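Local coordinates for adenylate cyclase-like protein (Chlamydia trachomatis, PDB 4QO6), which forms part of the inner-membrane ring of the type III secretion system, this chain being its extended periplasmic region of successive BON-like domains, at residues D70-A73 with V74-M78; F124-L127 with S128-D131. All blocks are in the same frame, centred on the assembly; numbering follows the deposited sequence.

Contact 1. Residues D70-A73 with V74-M78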
ATOM      1  N   ASP A  70     -13.834  12.561 -10.427  1.00 20.93           N
ATOM      2  CA  ASP A  70     -13.696  11.168 -10.808  1.00 21.22           C
ATOM      3  C   ASP A  70     -12.364  10.645 -10.204  1.00 20.09           C
ATOM      4  O   ASP A  70     -11.261  10.933 -10.669  1.00 20.34           O
ATOM      5  CB  ASP A  70     -13.723  11.099 -12.329  1.00 21.33           C
ATOM      6  CG  ASP A  70     -13.331   9.730 -12.888  1.00 22.42           C
ATOM      7  OD1 ASP A  70     -12.911   8.875 -12.103  1.00 22.84           O
ATOM      8  OD2 ASP A  70     -13.481   9.523 -14.130  1.00 24.20           O
ATOM      9  N   ASP A  71     -12.450   9.937  -9.107  1.00 19.82           N
ATOM     10  CA  ASP A  71     -11.247   9.519  -8.402  1.00 20.31           C
ATOM     11  C   ASP A  71     -10.340   8.636  -9.263  1.00 23.01           C
ATOM     12  O   ASP A  71      -9.110   8.689  -9.107  1.00 22.09           O
ATOM     13  CB  ASP A  71     -11.596   8.832  -7.100  1.00 20.11           C
ATOM     14  CG  ASP A  71     -12.120   9.787  -6.040  1.00 20.23           C
ATOM     15  OD1 ASP A  71     -11.985  11.016  -6.178  1.00 21.98           O
ATOM     16  OD2 ASP A  71     -12.640   9.310  -5.017  1.00 20.14           O
ATOM     17  N   GLU A  72     -10.926   7.864 -10.188  1.00 20.55           N
ATOM     18  CA  GLU A  72     -10.132   6.967 -11.072  1.00 20.70           C
ATOM     19  C   GLU A  72      -9.175   7.745 -11.990  1.00 21.20           C
ATOM     20  O   GLU A  72      -8.051   7.331 -12.187  1.00 20.86           O
ATOM     21  CB  GLU A  72     -11.069   6.085 -11.914  1.00 20.24           C
ATOM     22  CG  GLU A  72     -10.456   4.924 -12.626  1.00 20.09           C
ATOM     23  CD  GLU A  72     -11.457   4.167 -13.540  1.00 20.96           C
ATOM     24  OE1 GLU A  72     -12.042   4.723 -14.558  1.00 19.18           O
ATOM     25  OE2 GLU A  72     -11.655   2.988 -13.207  1.00 19.21           O
ATOM     26  N   ALA A  73      -9.658   8.829 -12.582  1.00 20.03           N
ATOM     27  CA  ALA A  73      -8.852   9.714 -13.421  1.00 20.04           C
ATOM     28  C   ALA A  73      -7.738  10.256 -12.559  1.00 17.97           C
ATOM     29  O   ALA A  73      -6.635  10.325 -12.998  1.00 17.83           O
ATOM     30  CB  ALA A  73      -9.681  10.882 -13.996  1.00 19.02           C
ATOM     31  N   VAL A  74      -8.054  10.617 -11.320  1.00 17.27           N
ATOM     32  CA  VAL A  74      -7.057  11.113 -10.353  1.00 15.13           C
ATOM     33  C   VAL A  74      -5.923  10.178 -10.032  1.00 14.97           C
ATOM     34  O   VAL A  74      -4.753  10.539 -10.271  1.00 13.07           O
ATOM     35  CB  VAL A  74      -7.667  11.630  -9.064  1.00 15.54           C
ATOM     36  CG1 VAL A  74      -6.571  12.112  -8.131  1.00 16.55           C
ATOM     37  CG2 VAL A  74      -8.670  12.793  -9.343  1.00 15.94           C
ATOM     38  N   TRP A  75      -6.199   8.964  -9.579  1.00 15.83           N
ATOM     39  CA  TRP A  75      -5.072   8.060  -9.302  1.00 16.99           C
ATOM     40  C   TRP A  75      -4.415   7.492 -10.526  1.00 19.22           C
ATOM     41  O   TRP A  75      -3.224   7.167 -10.464  1.00 18.99           O
ATOM     42  CB  TRP A  75      -5.375   6.972  -8.233  1.00 18.25           C
ATOM     43  CG  TRP A  75      -6.499   6.054  -8.496  1.00 17.74           C
ATOM     44  CD1 TRP A  75      -7.745   6.140  -7.973  1.00 17.58           C
ATOM     45  CD2 TRP A  75      -6.477   4.875  -9.322  1.00 18.33           C
ATOM     46  NE1 TRP A  75      -8.544   5.104  -8.458  1.00 18.60           N
ATOM     47  CE2 TRP A  75      -7.783   4.310  -9.287  1.00 19.11           C
ATOM     48  CE3 TRP A  75      -5.515   4.279 -10.123  1.00 18.37           C
ATOM     49  CZ2 TRP A  75      -8.134   3.131 -10.016  1.00 19.33           C
ATOM     50  CZ3 TRP A  75      -5.865   3.087 -10.876  1.00 19.93           C
ATOM     51  CH2 TRP A  75      -7.173   2.526 -10.773  1.00 18.78           C
ATOM     52  N   GLN A  76      -5.156   7.315 -11.645  1.00 19.43           N
ATOM     53  CA  GLN A  76      -4.504   6.854 -12.870  1.00 19.50           C
ATOM     54  C   GLN A  76      -3.463   7.919 -13.383  1.00 19.47           C
ATOM     55  O   GLN A  76      -2.393   7.566 -13.851  1.00 17.42           O
ATOM     56  CB  GLN A  76      -5.525   6.578 -13.962  1.00 19.91           C
ATOM     57  CG  GLN A  76      -6.217   5.228 -13.792  1.00 20.87           C
ATOM     58  CD  GLN A  76      -7.296   5.012 -14.842  1.00 24.45           C
ATOM     59  OE1 GLN A  76      -7.803   5.983 -15.443  1.00 27.05           O
ATOM     60  NE2 GLN A  76      -7.716   3.735 -15.022  1.00 24.81           N
ATOM     61  N   GLU A  77      -3.873   9.182 -13.366  1.00 19.56           N
ATOM     62  CA  GLU A  77      -3.027  10.303 -13.722  1.00 23.88           C
ATOM     63  C   GLU A  77      -1.767  10.257 -12.845  1.00 21.61           C
ATOM     64  O   GLU A  77      -0.693  10.263 -13.347  1.00 23.43           O
ATOM     65  CB  GLU A  77      -3.793  11.618 -13.551  1.00 29.47           C
ATOM     66  CG  GLU A  77      -2.951  12.886 -13.729  1.00 40.34           C
ATOM     67  CD  GLU A  77      -3.158  13.966 -12.645  1.00 54.66           C
ATOM     68  OE1 GLU A  77      -4.336  14.312 -12.317  1.00 57.42           O
ATOM     69  OE2 GLU A  77      -2.124  14.492 -12.118  1.00 67.14           O
ATOM     70  N   MET A  78      -1.907  10.138 -11.546  1.00 20.61           N
ATOM     71  CA  MET A  78      -0.754  10.117 -10.648  1.00 22.56           C
ATOM     72  C   MET A  78       0.190   8.931 -10.931  1.00 21.00           C
ATOM     73  O   MET A  78       1.405   9.081 -10.881  1.00 16.97           O
ATOM     74  CB  MET A  78      -1.247  10.141  -9.164  1.00 24.47           C
ATOM     75  CG  MET A  78      -0.190  10.387  -8.050  1.00 32.21           C
ATOM     76  SD  MET A  78       0.875  11.934  -8.026  1.00 36.76           S
ATOM     77  CE  MET A  78      -0.188  13.102  -8.841  1.00 37.36           C
TER
HETATM   78  O   HOH W   1     -10.098   4.975 -16.658  1.00 20.42           O
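The first turns of helix 71-83, in the PD2 domain, bring Glu72 against both Trp75 and Gln76, just beyond an N-cap at Asp70. The side chain of Asp70 reaches the first-turn amides: OD1 accepts weakly from Glu72 N at 2.9 Å and Ala73 N at 3.3 Å. A short carboxylate suits this place, and its negative charge probably also interacts favourably with the positive end of the helix dipole. The backbone then settles into regular i to i+4 bonding, as in Trp75 N to Asp71 O, 3.0 Å.

Trp75 places its ring back over the preceding turn because CG stands between its own backbone N and carbonyl carbon (chi1 58°). One face receives Glu72 CA, 4.0 Å from the centroid of the five-membered ring, a CH-pi contact. Farther out, CZ2 of Trp75 meets Glu72 CG at 3.9 Å.

Glu72 and Gln76, one turn apart, run side by side, their carboxylate and amide planes stacked only 13° apart. One water joins the two ends, donating to Glu72 OE1 at 2.9 Å and to Gln76 OE1 at 2.8 Å; long polar side chains suit this outer flank.

The inner flank is apolar, with Val74 and Trp75 packing on Phe101 of strand 100-107 and Trp75 also on Met93 of strand 92-95. Asp71, though buried, is satisfied by His41 ND1 and Gly99 N, tying the helix start to the short strand 41-42 and to the hairpin between strands 92-95 and 100-107.

Contact 2. Residues F124-L127 with S128-D131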
ATOM      1  N   PHE A 124       0.237  16.363  -6.216  1.00 27.48           N
ATOM      2  CA  PHE A 124      -1.025  15.741  -5.853  1.00 25.67           C
ATOM      3  C   PHE A 124      -1.990  16.747  -5.209  1.00 26.97           C
ATOM      4  O   PHE A 124      -1.626  17.384  -4.257  1.00 27.53           O
ATOM      5  CB  PHE A 124      -0.785  14.569  -4.897  1.00 23.64           C
ATOM      6  CG  PHE A 124      -1.986  13.666  -4.740  1.00 19.65           C
ATOM      7  CD1 PHE A 124      -2.636  13.180  -5.828  1.00 19.98           C
ATOM      8  CD2 PHE A 124      -2.485  13.358  -3.505  1.00 19.12           C
ATOM      9  CE1 PHE A 124      -3.755  12.347  -5.708  1.00 18.64           C
ATOM     10  CE2 PHE A 124      -3.596  12.535  -3.373  1.00 19.34           C
ATOM     11  CZ  PHE A 124      -4.214  12.010  -4.477  1.00 17.65           C
ATOM     12  N   ASN A 125      -3.230  16.814  -5.704  1.00 27.99           N
ATOM     13  CA  ASN A 125      -4.250  17.743  -5.199  1.00 28.19           C
ATOM     14  C   ASN A 125      -5.083  17.291  -4.022  1.00 25.37           C
ATOM     15  O   ASN A 125      -5.949  18.023  -3.586  1.00 26.94           O
ATOM     16  CB  ASN A 125      -5.239  18.133  -6.300  1.00 32.95           C
ATOM     17  CG  ASN A 125      -4.652  19.090  -7.305  1.00 38.86           C
ATOM     18  OD1 ASN A 125      -3.941  20.038  -6.950  1.00 47.64           O
ATOM     19  ND2 ASN A 125      -4.950  18.852  -8.586  1.00 42.56           N
ATOM     20  N   TYR A 126      -4.868  16.095  -3.496  1.00 22.83           N
ATOM     21  CA  TYR A 126      -5.689  15.599  -2.397  1.00 19.09           C
ATOM     22  C   TYR A 126      -4.936  14.967  -1.255  1.00 18.31           C
ATOM     23  O   TYR A 126      -5.309  13.903  -0.792  1.00 17.30           O
ATOM     24  CB  TYR A 126      -6.712  14.612  -2.966  1.00 17.81           C
ATOM     25  CG  TYR A 126      -7.577  15.236  -4.056  1.00 16.35           C
ATOM     26  CD1 TYR A 126      -8.642  16.029  -3.744  1.00 15.35           C
ATOM     27  CD2 TYR A 126      -7.341  14.963  -5.394  1.00 18.40           C
ATOM     28  CE1 TYR A 126      -9.447  16.598  -4.726  1.00 15.27           C
ATOM     29  CE2 TYR A 126      -8.149  15.500  -6.392  1.00 18.86           C
ATOM     30  CZ  TYR A 126      -9.192  16.323  -6.038  1.00 17.65           C
ATOM     31  OH  TYR A 126      -9.908  16.885  -7.042  1.00 19.60           O
ATOM     32  N   LEU A 127      -3.867  15.598  -0.822  1.00 18.10           N
ATOM     33  CA  LEU A 127      -3.036  15.131   0.304  1.00 19.61           C
ATOM     34  C   LEU A 127      -3.769  14.896   1.576  1.00 17.82           C
ATOM     35  O   LEU A 127      -3.398  14.028   2.326  1.00 19.80           O
ATOM     36  CB  LEU A 127      -1.925  16.172   0.631  1.00 22.21           C
ATOM     37  CG  LEU A 127      -0.792  16.221  -0.428  1.00 23.82           C
ATOM     38  CD1 LEU A 127       0.043  17.484  -0.276  1.00 27.46           C
ATOM     39  CD2 LEU A 127       0.107  15.002  -0.307  1.00 22.10           C
ATOM     40  N   SER A 128      -4.756  15.714   1.904  1.00 18.12           N
ATOM     41  CA  SER A 128      -5.459  15.509   3.169  1.00 18.57           C
ATOM     42  C   SER A 128      -6.292  14.232   3.127  1.00 18.75           C
ATOM     43  O   SER A 128      -6.702  13.794   4.141  1.00 19.91           O
ATOM     44  CB  SER A 128      -6.361  16.704   3.539  1.00 19.67           C
ATOM     45  OG  SER A 128      -7.134  17.167   2.451  1.00 21.57           O
ATOM     46  N   LEU A 129      -6.507  13.622   1.964  1.00 18.16           N
ATOM     47  CA  LEU A 129      -7.348  12.417   1.819  1.00 18.27           C
ATOM     48  C   LEU A 129      -6.430  11.225   1.579  1.00 20.22           C
ATOM     49  O   LEU A 129      -6.917  10.126   1.301  1.00 18.99           O
ATOM     50  CB  LEU A 129      -8.285  12.565   0.590  1.00 17.32           C
ATOM     51  CG  LEU A 129      -9.207  13.813   0.554  1.00 16.31           C
ATOM     52  CD1 LEU A 129     -10.195  13.815  -0.607  1.00 16.10           C
ATOM     53  CD2 LEU A 129      -9.929  13.957   1.866  1.00 16.36           C
ATOM     54  N   LEU A 130      -5.112  11.434   1.653  1.00 19.47           N
ATOM     55  CA  LEU A 130      -4.152  10.359   1.300  1.00 21.66           C
ATOM     56  C   LEU A 130      -3.672   9.521   2.465  1.00 24.46           C
ATOM     57  O   LEU A 130      -3.125  10.065   3.438  1.00 26.35           O
ATOM     58  CB  LEU A 130      -2.912  10.981   0.647  1.00 21.19           C
ATOM     59  CG  LEU A 130      -1.748  10.120   0.124  1.00 20.37           C
ATOM     60  CD1 LEU A 130      -2.253   9.164  -0.928  1.00 16.92           C
ATOM     61  CD2 LEU A 130      -0.652  11.064  -0.458  1.00 20.21           C
ATOM     62  N   ASP A 131      -3.825   8.197   2.347  1.00 26.90           N
ATOM     63  CA  ASP A 131      -3.296   7.238   3.325  1.00 28.26           C
ATOM     64  C   ASP A 131      -1.969   6.641   2.829  1.00 29.65           C
ATOM     65  O   ASP A 131      -1.889   6.055   1.739  1.00 23.95           O
ATOM     66  CB  ASP A 131      -4.306   6.081   3.536  1.00 31.66           C
ATOM     67  CG  ASP A 131      -3.879   5.100   4.638  1.00 39.01           C
ATOM     68  OD1 ASP A 131      -3.106   5.482   5.546  1.00 46.91           O
ATOM     69  OD2 ASP A 131      -4.328   3.936   4.632  1.00 45.74           O
TER
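Tyr126 and Leu129, with Leu127 and Leu130, meet across a short 3-10 turn that links helix 110-123 to strand 130-136, the edge strand of the three-stranded PD2 sheet. Two successive i to i+3 bonds make the turn: Leu129 N donates to Tyr126 O at 3.0 Å and Leu130 N to Leu127 O at 3.2 Å. Both donors stand above the carbonyl planes, 51° and 72° out of them, so neither N-H is aligned with a carbonyl lone pair.

The packed part lies on the inner side. Phe124, the first residue to leave the helical conformation, is buried, and its CD2 approaches Leu130 CD2 at 4.2 Å, obliquely to the ring. Leu130 aims its CB back at the turn, and with CG anti to the backbone N (chi1 -178°) it carries one methyl, CD2, to both Phe124 and Leu127. A large ring and a branched aliphatic chain suit this place, for Phe124 also meets Phe101 edge-to-face and Leu130 rests on Met93 and Ile103.

The surface side is looser. Ser128 lies there, where a small polar side chain is readily accommodated. Leu127 is on the surface too, yet it leans on Leu120 of the preceding helix.

Tyr126 and Leu129 form a separate, sparse flank. They run alongside each other in the same direction, and their closest carbons, CD1 of Tyr126 and CD1 of Leu129, are 4.1 Å apart. The Tyr126 ring packs on Val74 and, edge-to-face, with His41.

On the flank facing helix 110-123, the side chains of Leu127 and Leu130 cross at a slant, CD2 of one lying 4.0 Å from CD2 of the other.

How the contacts relate
Contact 1 comes first along the chain and contact 2 follows some fifty residues later, both within the PD2 range; their centres are about 12 Å apart. Residues 70-78 begin helix 71-83, whereas residues 124-131 lead from helix 110-123 into strand 130-136. The two touch directly: Val74 CG1 lies 3.7 Å from Phe124 CE1, and Met78 CE is 3.9 Å from Phe124 CD1. Phe101 of the central strand 100-107 packs against side chains of both. His41, from the preceding four-stranded sheet, meets Asp71 in one and Tyr126 in the other, so both contacts probably lie near the junction with PD1 in this elongated periplasmic region.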